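PDB 7E6I: glucose-6-phosphate 1-dehydrogenase from Kluyveromyces lactis, which catalyses the NADP+-dependent oxidation of glucose 6-phosphate to 6-phosphogluconolactone, probably the rate-limiting entry step of the oxidative pentose phosphate pathway. Local coordinates for residues K345-Q351 / E367-Q373; T9-G15 / H117-A123; D284-Y290 / C313-I319. All blocks are in the same frame, centred on the assembly; numbering follows the deposited sequence.

Interaction 1 (K345-Q351 / E367-Q373); sequences KVEIRIQ and ELVIRIQ. With BG6 (6-O-phosphono-beta-D-glucopyranose), chain B.
E347 and R371 form a salt bridge on the polar face of two antiparallel strands, with OE2 of E347 3.0 Å from NE of R371 and the carboxylate and guanidinium planes 26° apart. E347 OE1 takes K345 NZ and R349 NH2 from opposite faces of the carboxylate. The network runs on through R349, whose NH1 lies 3.0 Å from OE2 of E367, in the guanidinium plane; the two planar groups stand 84° apart. CG2 of V369 covers one face of that guanidinium. E367 is held further by Q351 NE2 at OE1 and by Y480 at OE2, and Q351 OE1 accepts from T481 N. K345, R349 and R371 probably belong to the second NADP+ site. Backbone hydrogen bonds join the strands within the mixed sheet of the C-terminal domain, and a classic beta bulge sets I372 and Q373 against V346. On the apolar face, CD1 of I372 packs on V346 CG1 (3.7 Å) and I348 CD1; helix 193-198 covers I348 and I370. From the bulge itself Q373, its CG between backbone N and carbonyl carbon (chi1 72°), extends to the substrate, NE2 donating to phosphate O1P at 2.7 Å; OE1 of Q373 is hydrogen-bonded to K187 NZ.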
loop_
_atom_site.group_PDB
_atom_site.type_symbol
_atom_site.label_atom_id
_atom_site.label_comp_id
_atom_site.label_asym_id
_atom_site.label_seq_id
_atom_site.Cartn_x
_atom_site.Cartn_y
_atom_site.Cartn_z
ATOM N N LYS A 345 4.050 11.547 -7.561
ATOM C CA LYS A 345 2.645 11.437 -7.931
ATOM C C LYS A 345 2.207 9.984 -7.915
ATOM O O LYS A 345 2.903 9.113 -8.455
ATOM C CB LYS A 345 2.454 12.004 -9.336
ATOM C CG LYS A 345 1.134 12.548 -9.662
ATOM C CD LYS A 345 1.244 13.290 -10.995
ATOM C CE LYS A 345 1.290 12.358 -12.190
ATOM N NZ LYS A 345 0.590 12.974 -13.366
ATOM N N VAL A 346 1.047 9.702 -7.336
ATOM C CA VAL A 346 0.358 8.445 -7.581
ATOM C C VAL A 346 -1.033 8.780 -8.086
ATOM O O VAL A 346 -1.767 9.543 -7.442
ATOM C CB VAL A 346 0.296 7.552 -6.332
ATOM C CG1 VAL A 346 -0.634 6.363 -6.596
ATOM C CG2 VAL A 346 1.697 7.056 -5.960
ATOM N N GLU A 347 -1.410 8.183 -9.214
ATOM C CA GLU A 347 -2.549 8.688 -9.960
ATOM C C GLU A 347 -3.218 7.556 -10.727
ATOM O O GLU A 347 -2.546 6.647 -11.237
ATOM C CB GLU A 347 -2.078 9.785 -10.924
ATOM C CG GLU A 347 -3.135 10.691 -11.411
ATOM C CD GLU A 347 -2.550 11.917 -12.101
ATOM O OE1 GLU A 347 -2.229 11.814 -13.317
ATOM O OE2 GLU A 347 -2.420 12.975 -11.421
ATOM N N ILE A 348 -4.547 7.645 -10.829
ATOM C CA ILE A 348 -5.370 6.753 -11.642
ATOM C C ILE A 348 -5.942 7.566 -12.790
ATOM O O ILE A 348 -6.519 8.632 -12.567
ATOM C CB ILE A 348 -6.522 6.141 -10.825
ATOM C CG1 ILE A 348 -6.002 5.280 -9.680
ATOM C CG2 ILE A 348 -7.494 5.390 -11.740
ATOM C CD1 ILE A 348 -7.018 5.188 -8.560
ATOM N N ARG A 349 -5.840 7.053 -14.010
ATOM C CA ARG A 349 -6.363 7.775 -15.168
ATOM C C ARG A 349 -7.216 6.821 -15.981
ATOM O O ARG A 349 -6.739 5.764 -16.405
ATOM C CB ARG A 349 -5.232 8.346 -16.024
ATOM C CG ARG A 349 -5.671 9.325 -17.107
ATOM C CD ARG A 349 -4.445 9.899 -17.814
ATOM N NE ARG A 349 -3.740 10.807 -16.920
ATOM C CZ ARG A 349 -4.073 12.084 -16.782
ATOM N NH1 ARG A 349 -5.078 12.590 -17.513
ATOM N NH2 ARG A 349 -3.410 12.853 -15.920
ATOM N N ILE A 350 -8.465 7.194 -16.209
ATOM C CA ILE A 350 -9.397 6.354 -16.937
ATOM C C ILE A 350 -9.936 7.173 -18.097
ATOM O O ILE A 350 -10.459 8.269 -17.887
ATOM C CB ILE A 350 -10.526 5.854 -16.023
ATOM C CG1 ILE A 350 -9.931 4.809 -15.077
ATOM C CG2 ILE A 350 -11.643 5.269 -16.856
ATOM C CD1 ILE A 350 -10.762 4.471 -13.920
ATOM N N GLN A 351 -9.757 6.676 -19.317
ATOM C CA GLN A 351 -10.258 7.344 -20.508
ATOM C C GLN A 351 -11.485 6.608 -21.023
ATOM O O GLN A 351 -11.461 5.381 -21.173
ATOM C CB GLN A 351 -9.209 7.409 -21.615
ATOM C CG GLN A 351 -9.553 8.483 -22.607
ATOM C CD GLN A 351 -8.479 8.731 -23.646
ATOM O OE1 GLN A 351 -7.986 7.802 -24.256
ATOM N NE2 GLN A 351 -8.131 9.995 -23.858
ATOM N N GLU A 367 -12.748 11.737 -19.480
ATOM C CA GLU A 367 -11.565 11.254 -18.808
ATOM C C GLU A 367 -11.774 11.487 -17.326
ATOM O O GLU A 367 -12.362 12.493 -16.931
ATOM C CB GLU A 367 -10.329 11.990 -19.326
ATOM C CG GLU A 367 -9.074 11.176 -19.329
ATOM C CD GLU A 367 -8.012 11.735 -20.286
ATOM O OE1 GLU A 367 -8.267 11.879 -21.519
ATOM O OE2 GLU A 367 -6.912 12.026 -19.787
ATOM N N LEU A 368 -11.321 10.539 -16.515
ATOM C CA LEU A 368 -11.421 10.634 -15.070
ATOM C C LEU A 368 -10.034 10.423 -14.499
ATOM O O LEU A 368 -9.388 9.417 -14.810
ATOM C CB LEU A 368 -12.392 9.591 -14.501
ATOM C CG LEU A 368 -12.369 9.416 -12.975
ATOM C CD1 LEU A 368 -12.866 10.676 -12.310
ATOM C CD2 LEU A 368 -13.200 8.191 -12.532
ATOM N N VAL A 369 -9.584 11.361 -13.667
ATOM C CA VAL A 369 -8.303 11.278 -12.982
ATOM C C VAL A 369 -8.555 11.315 -11.482
ATOM O O VAL A 369 -9.254 12.205 -10.985
ATOM C CB VAL A 369 -7.357 12.415 -13.403
ATOM C CG1 VAL A 369 -6.119 12.428 -12.510
ATOM C CG2 VAL A 369 -6.966 12.274 -14.876
ATOM N N ILE A 370 -7.994 10.351 -10.766
ATOM C CA ILE A 370 -8.063 10.289 -9.310
ATOM C C ILE A 370 -6.637 10.420 -8.790
ATOM O O ILE A 370 -5.822 9.509 -8.981
ATOM C CB ILE A 370 -8.710 8.981 -8.829
ATOM C CG1 ILE A 370 -10.078 8.804 -9.488
ATOM C CG2 ILE A 370 -8.820 8.944 -7.310
ATOM C CD1 ILE A 370 -10.565 7.401 -9.441
ATOM N N ARG A 371 -6.308 11.553 -8.162
ATOM C CA ARG A 371 -4.989 11.716 -7.562
ATOM C C ARG A 371 -5.004 11.158 -6.149
ATOM O O ARG A 371 -5.737 11.651 -5.288
ATOM C CB ARG A 371 -4.515 13.168 -7.523
ATOM C CG ARG A 371 -2.981 13.234 -7.353
ATOM C CD ARG A 371 -2.399 14.576 -7.659
ATOM N NE ARG A 371 -1.710 14.575 -8.940
ATOM C CZ ARG A 371 -1.479 15.683 -9.637
ATOM N NH1 ARG A 371 -1.893 16.849 -9.149
ATOM N NH2 ARG A 371 -0.852 15.637 -10.818
ATOM N N ILE A 372 -4.172 10.149 -5.907
ATOM C CA ILE A 372 -4.067 9.611 -4.559
ATOM C C ILE A 372 -3.135 10.461 -3.716
ATOM O O ILE A 372 -3.402 10.713 -2.535
ATOM C CB ILE A 372 -3.616 8.149 -4.627
ATOM C CG1 ILE A 372 -4.770 7.301 -5.148
ATOM C CG2 ILE A 372 -3.088 7.674 -3.268
ATOM C CD1 ILE A 372 -4.347 6.347 -6.188
ATOM N N GLN A 373 -2.052 10.941 -4.315
ATOM C CA GLN A 373 -1.081 11.767 -3.618
ATOM C C GLN A 373 -0.228 12.458 -4.664
ATOM O O GLN A 373 0.007 11.885 -5.732
ATOM C CB GLN A 373 -0.218 10.921 -2.670
ATOM C CG GLN A 373 0.790 10.021 -3.352
ATOM C CD GLN A 373 1.422 9.041 -2.367
ATOM O OE1 GLN A 373 0.776 8.603 -1.416
ATOM N NE2 GLN A 373 2.687 8.697 -2.592
HETATM C C1 BG6 B . 7.585 1.358 -0.401
HETATM C C2 BG6 B . 8.690 1.229 -1.448
HETATM O O1 BG6 B . 6.812 0.230 -0.282
HETATM O O5 BG6 B . 6.667 2.478 -0.793
HETATM C C3 BG6 B . 9.427 2.511 -1.624
HETATM O O2 BG6 B . 9.614 0.187 -1.107
HETATM C C4 BG6 B . 8.505 3.613 -2.031
HETATM O O3 BG6 B . 10.431 2.376 -2.667
HETATM C C5 BG6 B . 7.368 3.762 -1.019
HETATM O O4 BG6 B . 9.261 4.826 -2.139
HETATM C C6 BG6 B . 6.309 4.736 -1.457
HETATM O O6 BG6 B . 5.313 4.773 -0.450
HETATM P P BG6 B . 4.509 6.204 -0.202
HETATM O O1P BG6 B . 4.012 6.534 -1.596
HETATM O O2P BG6 B . 5.484 7.221 0.332
HETATM O O3P BG6 B . 3.363 6.080 0.800
#

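Interaction 2 (T9-G15 / H117-A123); sequences TVITIFG and HRLFYLA
V10 to F14 pair in parallel with R118 to L122, the two strands lying side by side at the centre of the six-stranded sheet of the Rossmann-type coenzyme domain. The long connection between them carries the chain through strands 43-48 and 84-88 before it returns. Backbone bonds alternate in the parallel manner: V10 N to H117 O, L119 N to V10 O, T12 N to L119 O (2.9 Å), Y121 N to T12 O (2.8 Å) and F14 N to Y121 O. The last of the series, A123 N to F14 O, is weak.

Apolar contacts fall on both faces. On one, I11 CG1 lies 4.0 Å from L119 CB, and I13 CG1 approaches Y121 CB; helix 19-34 covers I11, I13 and Y121, and L119 leans on I150 of strand 146-152. On the other, F14 and F120 run alongside each other, CE1 of F14 meeting CD1 of F120 at 3.7 Å, with the F120 atom in the plane of the F14 ring. T12 CB also touches F120 CD1, and CG1 of V10 packs at 3.6 Å on CG of R118, whose extended chain goes on to a salt bridge with E108 on helix 94-110.

G15, a probable NADP+-binding residue, has positive phi (75°), and a side chain there would run into A123 O. One water donates to both carbonyls at this end, at 3.3 Å from A123 O and, weakly, at 3.3 Å from G15 O.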
loop_
_atom_site.group_PDB
_atom_site.type_symbol
_atom_site.label_atom_id
_atom_site.label_comp_id
_atom_site.label_asym_id
_atom_site.label_seq_id
_atom_site.Cartn_x
_atom_site.Cartn_y
_atom_site.Cartn_z
ATOM N N THR A 9 -6.588 -3.453 26.351
ATOM C CA THR A 9 -5.862 -4.108 25.279
ATOM C C THR A 9 -4.366 -3.867 25.432
ATOM O O THR A 9 -3.920 -2.755 25.735
ATOM C CB THR A 9 -6.343 -3.598 23.926
ATOM O OG1 THR A 9 -6.647 -2.202 24.032
ATOM C CG2 THR A 9 -7.595 -4.302 23.557
ATOM N N VAL A 10 -3.586 -4.921 25.235
ATOM C CA VAL A 10 -2.137 -4.811 25.260
ATOM C C VAL A 10 -1.635 -4.908 23.824
ATOM O O VAL A 10 -1.905 -5.887 23.113
ATOM C CB VAL A 10 -1.496 -5.864 26.179
ATOM C CG1 VAL A 10 -2.223 -7.183 26.051
ATOM C CG2 VAL A 10 0.008 -6.013 25.886
ATOM N N ILE A 11 -0.937 -3.871 23.390
ATOM C CA ILE A 11 -0.302 -3.832 22.087
ATOM C C ILE A 11 1.190 -4.016 22.314
ATOM O O ILE A 11 1.831 -3.173 22.952
ATOM C CB ILE A 11 -0.603 -2.510 21.364
ATOM C CG1 ILE A 11 -2.102 -2.386 21.082
ATOM C CG2 ILE A 11 0.191 -2.393 20.088
ATOM C CD1 ILE A 11 -2.539 -0.965 20.711
ATOM N N THR A 12 1.747 -5.113 21.805
ATOM C CA THR A 12 3.189 -5.337 21.830
ATOM C C THR A 12 3.765 -5.085 20.442
ATOM O O THR A 12 3.333 -5.708 19.468
ATOM C CB THR A 12 3.531 -6.753 22.288
ATOM O OG1 THR A 12 2.826 -7.058 23.494
ATOM C CG2 THR A 12 5.016 -6.872 22.533
ATOM N N ILE A 13 4.751 -4.193 20.361
ATOM C CA ILE A 13 5.431 -3.865 19.107
ATOM C C ILE A 13 6.789 -4.555 19.131
ATOM O O ILE A 13 7.725 -4.090 19.787
ATOM C CB ILE A 13 5.587 -2.353 18.907
ATOM C CG1 ILE A 13 4.228 -1.664 18.845
ATOM C CG2 ILE A 13 6.348 -2.062 17.625
ATOM C CD1 ILE A 13 3.711 -1.252 20.197
ATOM N N PHE A 14 6.905 -5.657 18.402
ATOM C CA PHE A 14 8.184 -6.329 18.257
ATOM C C PHE A 14 9.070 -5.578 17.270
ATOM O O PHE A 14 8.590 -4.971 16.308
ATOM C CB PHE A 14 7.982 -7.769 17.799
ATOM C CG PHE A 14 7.588 -8.704 18.912
ATOM C CD1 PHE A 14 6.267 -8.800 19.325
ATOM C CD2 PHE A 14 8.538 -9.493 19.540
ATOM C CE1 PHE A 14 5.905 -9.668 20.348
ATOM C CE2 PHE A 14 8.182 -10.356 20.558
ATOM C CZ PHE A 14 6.864 -10.445 20.965
ATOM N N GLY A 15 10.378 -5.625 17.517
ATOM C CA GLY A 15 11.298 -4.803 16.761
ATOM C C GLY A 15 11.247 -3.350 17.169
ATOM O O GLY A 15 11.515 -2.471 16.346
ATOM N N HIS A 117 -7.334 -9.287 25.222
ATOM C CA HIS A 117 -7.333 -8.721 23.874
ATOM C C HIS A 117 -5.915 -8.247 23.578
ATOM O O HIS A 117 -5.462 -7.247 24.150
ATOM C CB HIS A 117 -8.310 -7.556 23.752
ATOM C CG HIS A 117 -9.752 -7.942 23.841
ATOM N ND1 HIS A 117 -10.752 -7.016 24.048
ATOM C CD2 HIS A 117 -10.365 -9.148 23.759
ATOM C CE1 HIS A 117 -11.921 -7.634 24.081
ATOM N NE2 HIS A 117 -11.713 -8.928 23.911
ATOM N N ARG A 118 -5.214 -8.943 22.686
ATOM C CA ARG A 118 -3.791 -8.697 22.458
ATOM C C ARG A 118 -3.498 -8.478 20.980
ATOM O O ARG A 118 -3.847 -9.315 20.135
ATOM C CB ARG A 118 -2.944 -9.864 22.992
ATOM C CG ARG A 118 -3.237 -10.192 24.447
ATOM C CD ARG A 118 -2.454 -11.377 24.932
ATOM N NE ARG A 118 -2.748 -11.677 26.330
ATOM C CZ ARG A 118 -2.688 -12.894 26.855
ATOM N NH1 ARG A 118 -2.344 -13.930 26.098
ATOM N NH2 ARG A 118 -2.963 -13.076 28.133
ATOM N N LEU A 119 -2.851 -7.355 20.674
ATOM C CA LEU A 119 -2.369 -7.056 19.334
ATOM C C LEU A 119 -0.845 -7.138 19.345
ATOM O O LEU A 119 -0.191 -6.529 20.198
ATOM C CB LEU A 119 -2.842 -5.671 18.867
ATOM C CG LEU A 119 -2.485 -5.212 17.440
ATOM C CD1 LEU A 119 -3.175 -6.100 16.413
ATOM C CD2 LEU A 119 -2.837 -3.733 17.185
ATOM N N PHE A 120 -0.286 -7.913 18.422
ATOM C CA PHE A 120 1.157 -8.006 18.225
ATOM C C PHE A 120 1.506 -7.368 16.888
ATOM O O PHE A 120 1.159 -7.907 15.832
ATOM C CB PHE A 120 1.612 -9.462 18.265
ATOM C CG PHE A 120 1.350 -10.135 19.572
ATOM C CD1 PHE A 120 2.192 -9.930 20.656
ATOM C CD2 PHE A 120 0.245 -10.955 19.728
ATOM C CE1 PHE A 120 1.945 -10.546 21.872
ATOM C CE2 PHE A 120 -0.007 -11.575 20.943
ATOM C CZ PHE A 120 0.838 -11.367 22.017
ATOM N N TYR A 121 2.182 -6.223 16.931
ATOM C CA TYR A 121 2.680 -5.575 15.721
ATOM C C TYR A 121 4.121 -6.015 15.483
ATOM O O TYR A 121 5.000 -5.735 16.306
ATOM C CB TYR A 121 2.592 -4.049 15.835
ATOM C CG TYR A 121 2.699 -3.346 14.503
ATOM C CD1 TYR A 121 3.857 -3.453 13.723
ATOM C CD2 TYR A 121 1.638 -2.591 14.009
ATOM C CE1 TYR A 121 3.954 -2.826 12.495
ATOM C CE2 TYR A 121 1.724 -1.960 12.777
ATOM C CZ TYR A 121 2.877 -2.074 12.024
ATOM O OH TYR A 121 2.957 -1.442 10.797
ATOM N N LEU A 122 4.374 -6.669 14.348
ATOM C CA LEU A 122 5.682 -7.280 14.085
ATOM C C LEU A 122 6.491 -6.404 13.126
ATOM O O LEU A 122 6.582 -6.661 11.926
ATOM C CB LEU A 122 5.505 -8.694 13.536
ATOM C CG LEU A 122 5.368 -9.868 14.504
ATOM C CD1 LEU A 122 4.367 -9.586 15.599
ATOM C CD2 LEU A 122 4.976 -11.112 13.739
ATOM N N ALA A 123 7.116 -5.359 13.676
ATOM C CA ALA A 123 7.886 -4.409 12.868
ATOM C C ALA A 123 9.265 -4.981 12.535
ATOM O O ALA A 123 10.309 -4.441 12.896
ATOM C CB ALA A 123 8.005 -3.078 13.591
HETATM O O HOH W 1 11.362 -1.365 13.212
#

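Interaction 3 (D284-Y290 / C313-I319); sequences DILIGQY and CVTFAAI
I287 carries the close packing between strand 285-290 and residues 313-319: its CG1 meets V314 CG2 at 3.6 Å, the side chains crossing at about a right angle, and its CD1 rests 3.7 Å from A317 CB. Helix 236-254 covers A317 and I319; the partly exposed end of this face is I285, whose CD1 meets I319 CG2. On the reverse face helix 471-476 packs on F316 and A318, but L286 is partly exposed and its CD1 gets only within 4.1 Å of F316 CE1. The strands are antiparallel neighbours in the mixed sheet of the C-terminal domain, and a classic beta bulge puts T315 and F316 opposite G288. G288 O therefore accepts two bonds, from T315 N in the carbonyl plane and from F316 N 42° above it. With CG anti to the backbone N (chi1 -175°), buried Q289 brings NE2 to C313 O at 3.0 Å, on a lone pair and in the amide plane; S311 O takes NE2 as well. Lacking the amide, an alanine here would probably leave the C313 and S311 carbonyls without this donor and the chain at C313 less firmly held. T315 OG1 receives a weak bond from Y290 N and is also hydrogen-bonded to Y461 OH.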
loop_
_atom_site.group_PDB
_atom_site.type_symbol
_atom_site.label_atom_id
_atom_site.label_comp_id
_atom_site.label_asym_id
_atom_site.label_seq_id
_atom_site.Cartn_x
_atom_site.Cartn_y
_atom_site.Cartn_z
ATOM N N ASP A 284 4.944 -7.062 -23.912
ATOM C CA ASP A 284 4.130 -5.861 -23.760
ATOM C C ASP A 284 4.602 -5.049 -22.554
ATOM O O ASP A 284 3.867 -4.805 -21.599
ATOM C CB ASP A 284 2.658 -6.228 -23.637
ATOM C CG ASP A 284 1.773 -5.020 -23.701
ATOM O OD1 ASP A 284 2.240 -4.014 -24.284
ATOM O OD2 ASP A 284 0.641 -5.062 -23.168
ATOM N N ILE A 285 5.847 -4.591 -22.642
ATOM C CA ILE A 285 6.594 -4.081 -21.499
ATOM C C ILE A 285 7.513 -2.946 -21.938
ATOM O O ILE A 285 7.985 -2.906 -23.075
ATOM C CB ILE A 285 7.383 -5.239 -20.861
ATOM C CG1 ILE A 285 6.779 -5.569 -19.520
ATOM C CG2 ILE A 285 8.898 -4.997 -20.807
ATOM C CD1 ILE A 285 5.947 -6.802 -19.604
ATOM N N LEU A 286 7.742 -2.001 -21.032
ATOM C CA LEU A 286 8.648 -0.880 -21.270
ATOM C C LEU A 286 9.492 -0.717 -20.017
ATOM O O LEU A 286 8.975 -0.369 -18.956
ATOM C CB LEU A 286 7.885 0.401 -21.584
ATOM C CG LEU A 286 8.539 1.429 -22.506
ATOM C CD1 LEU A 286 8.580 2.811 -21.861
ATOM C CD2 LEU A 286 9.932 0.994 -22.911
ATOM N N ILE A 287 10.784 -0.967 -20.142
ATOM C CA ILE A 287 11.678 -1.187 -19.015
ATOM C C ILE A 287 12.823 -0.186 -19.111
ATOM O O ILE A 287 13.390 0.011 -20.192
ATOM C CB ILE A 287 12.149 -2.656 -19.020
ATOM C CG1 ILE A 287 11.642 -3.359 -17.772
ATOM C CG2 ILE A 287 13.600 -2.857 -19.314
ATOM C CD1 ILE A 287 10.152 -3.413 -17.792
ATOM N N GLY A 288 13.115 0.494 -18.008
ATOM C CA GLY A 288 14.076 1.585 -18.027
ATOM C C GLY A 288 14.899 1.631 -16.755
ATOM O O GLY A 288 14.484 1.148 -15.700
ATOM N N GLN A 289 16.097 2.200 -16.878
ATOM C CA GLN A 289 17.040 2.401 -15.777
ATOM C C GLN A 289 17.545 3.832 -15.863
ATOM O O GLN A 289 17.808 4.332 -16.961
ATOM C CB GLN A 289 18.225 1.405 -15.840
ATOM C CG GLN A 289 19.179 1.472 -14.657
ATOM C CD GLN A 289 20.423 0.612 -14.852
ATOM O OE1 GLN A 289 21.485 1.101 -15.266
ATOM N NE2 GLN A 289 20.295 -0.680 -14.560
ATOM N N TYR A 290 17.659 4.518 -14.734
ATOM C CA TYR A 290 17.917 5.950 -14.824
ATOM C C TYR A 290 19.409 6.237 -14.975
ATOM O O TYR A 290 20.247 5.683 -14.249
ATOM C CB TYR A 290 17.311 6.727 -13.650
ATOM C CG TYR A 290 17.926 6.593 -12.278
ATOM C CD1 TYR A 290 18.957 7.438 -11.864
ATOM C CD2 TYR A 290 17.407 5.679 -11.354
ATOM C CE1 TYR A 290 19.497 7.332 -10.572
ATOM C CE2 TYR A 290 17.932 5.570 -10.067
ATOM C CZ TYR A 290 18.977 6.393 -9.683
ATOM O OH TYR A 290 19.472 6.276 -8.406
ATOM N N CYS A 313 19.239 -3.611 -13.390
ATOM C CA CYS A 313 18.115 -3.336 -12.503
ATOM C C CYS A 313 17.142 -2.343 -13.138
ATOM O O CYS A 313 17.546 -1.301 -13.669
ATOM C CB CYS A 313 18.604 -2.799 -11.168
ATOM S SG CYS A 313 17.265 -2.585 -9.975
ATOM N N VAL A 314 15.856 -2.663 -13.062
ATOM C CA VAL A 314 14.801 -1.822 -13.618
ATOM C C VAL A 314 14.366 -0.809 -12.563
ATOM O O VAL A 314 13.870 -1.190 -11.498
ATOM C CB VAL A 314 13.611 -2.679 -14.077
ATOM C CG1 VAL A 314 12.523 -1.815 -14.590
ATOM C CG2 VAL A 314 14.037 -3.653 -15.160
ATOM N N THR A 315 14.518 0.482 -12.864
ATOM C CA THR A 315 14.000 1.532 -11.989
ATOM C C THR A 315 12.750 2.203 -12.555
ATOM O O THR A 315 12.128 3.025 -11.866
ATOM C CB THR A 315 15.093 2.582 -11.701
ATOM O OG1 THR A 315 15.424 3.287 -12.901
ATOM C CG2 THR A 315 16.353 1.910 -11.176
ATOM N N PHE A 316 12.366 1.873 -13.788
ATOM C CA PHE A 316 11.106 2.299 -14.375
ATOM C C PHE A 316 10.541 1.130 -15.152
ATOM O O PHE A 316 11.262 0.523 -15.948
ATOM C CB PHE A 316 11.275 3.494 -15.326
ATOM C CG PHE A 316 10.016 3.848 -16.074
ATOM C CD1 PHE A 316 9.596 3.105 -17.166
ATOM C CD2 PHE A 316 9.246 4.913 -15.670
ATOM C CE1 PHE A 316 8.440 3.408 -17.816
ATOM C CE2 PHE A 316 8.090 5.218 -16.327
ATOM C CZ PHE A 316 7.685 4.460 -17.406
ATOM N N ALA A 317 9.246 0.865 -14.986
ATOM C CA ALA A 317 8.566 -0.160 -15.770
ATOM C C ALA A 317 7.152 0.281 -16.111
ATOM O O ALA A 317 6.430 0.809 -15.261
ATOM C CB ALA A 317 8.510 -1.503 -15.022
ATOM N N ALA A 318 6.753 0.033 -17.356
ATOM C CA ALA A 318 5.364 0.111 -17.779
ATOM C C ALA A 318 4.973 -1.276 -18.259
ATOM O O ALA A 318 5.724 -1.897 -19.016
ATOM C CB ALA A 318 5.170 1.161 -18.875
ATOM N N ILE A 319 3.835 -1.784 -17.783
ATOM C CA ILE A 319 3.406 -3.150 -18.073
ATOM C C ILE A 319 1.957 -3.128 -18.528
ATOM O O ILE A 319 1.115 -2.482 -17.896
ATOM C CB ILE A 319 3.547 -4.077 -16.853
ATOM C CG1 ILE A 319 4.976 -4.066 -16.297
ATOM C CG2 ILE A 319 3.107 -5.487 -17.215
ATOM C CD1 ILE A 319 5.085 -4.691 -14.880
#

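How the interactions relate
Interactions 1 and 3 belong to one mixed sheet of the C-terminal domain, separated by strands 212-220 and 333-338; their centres are 20 Å apart and their nearest atoms about 10 Å. Interaction 2 lies in the coenzyme domain across the chain's centre, 36 Å from interaction 1 and 38 Å from interaction 3 between centres. Glucose 6-phosphate sits between the domains. Interaction 1 touches it directly. The side chain of Y121 in interaction 2 is about 12 Å from the bound BG6, and that of T315 in interaction 3 is about 10 Å from BG6. Interaction 2 leads instead to the probable catalytic NADP+ site, while the side chain of A318 in interaction 3 lies about 4 Å from that of R336, which probably shares the second NADP+ site with residues of interaction 1.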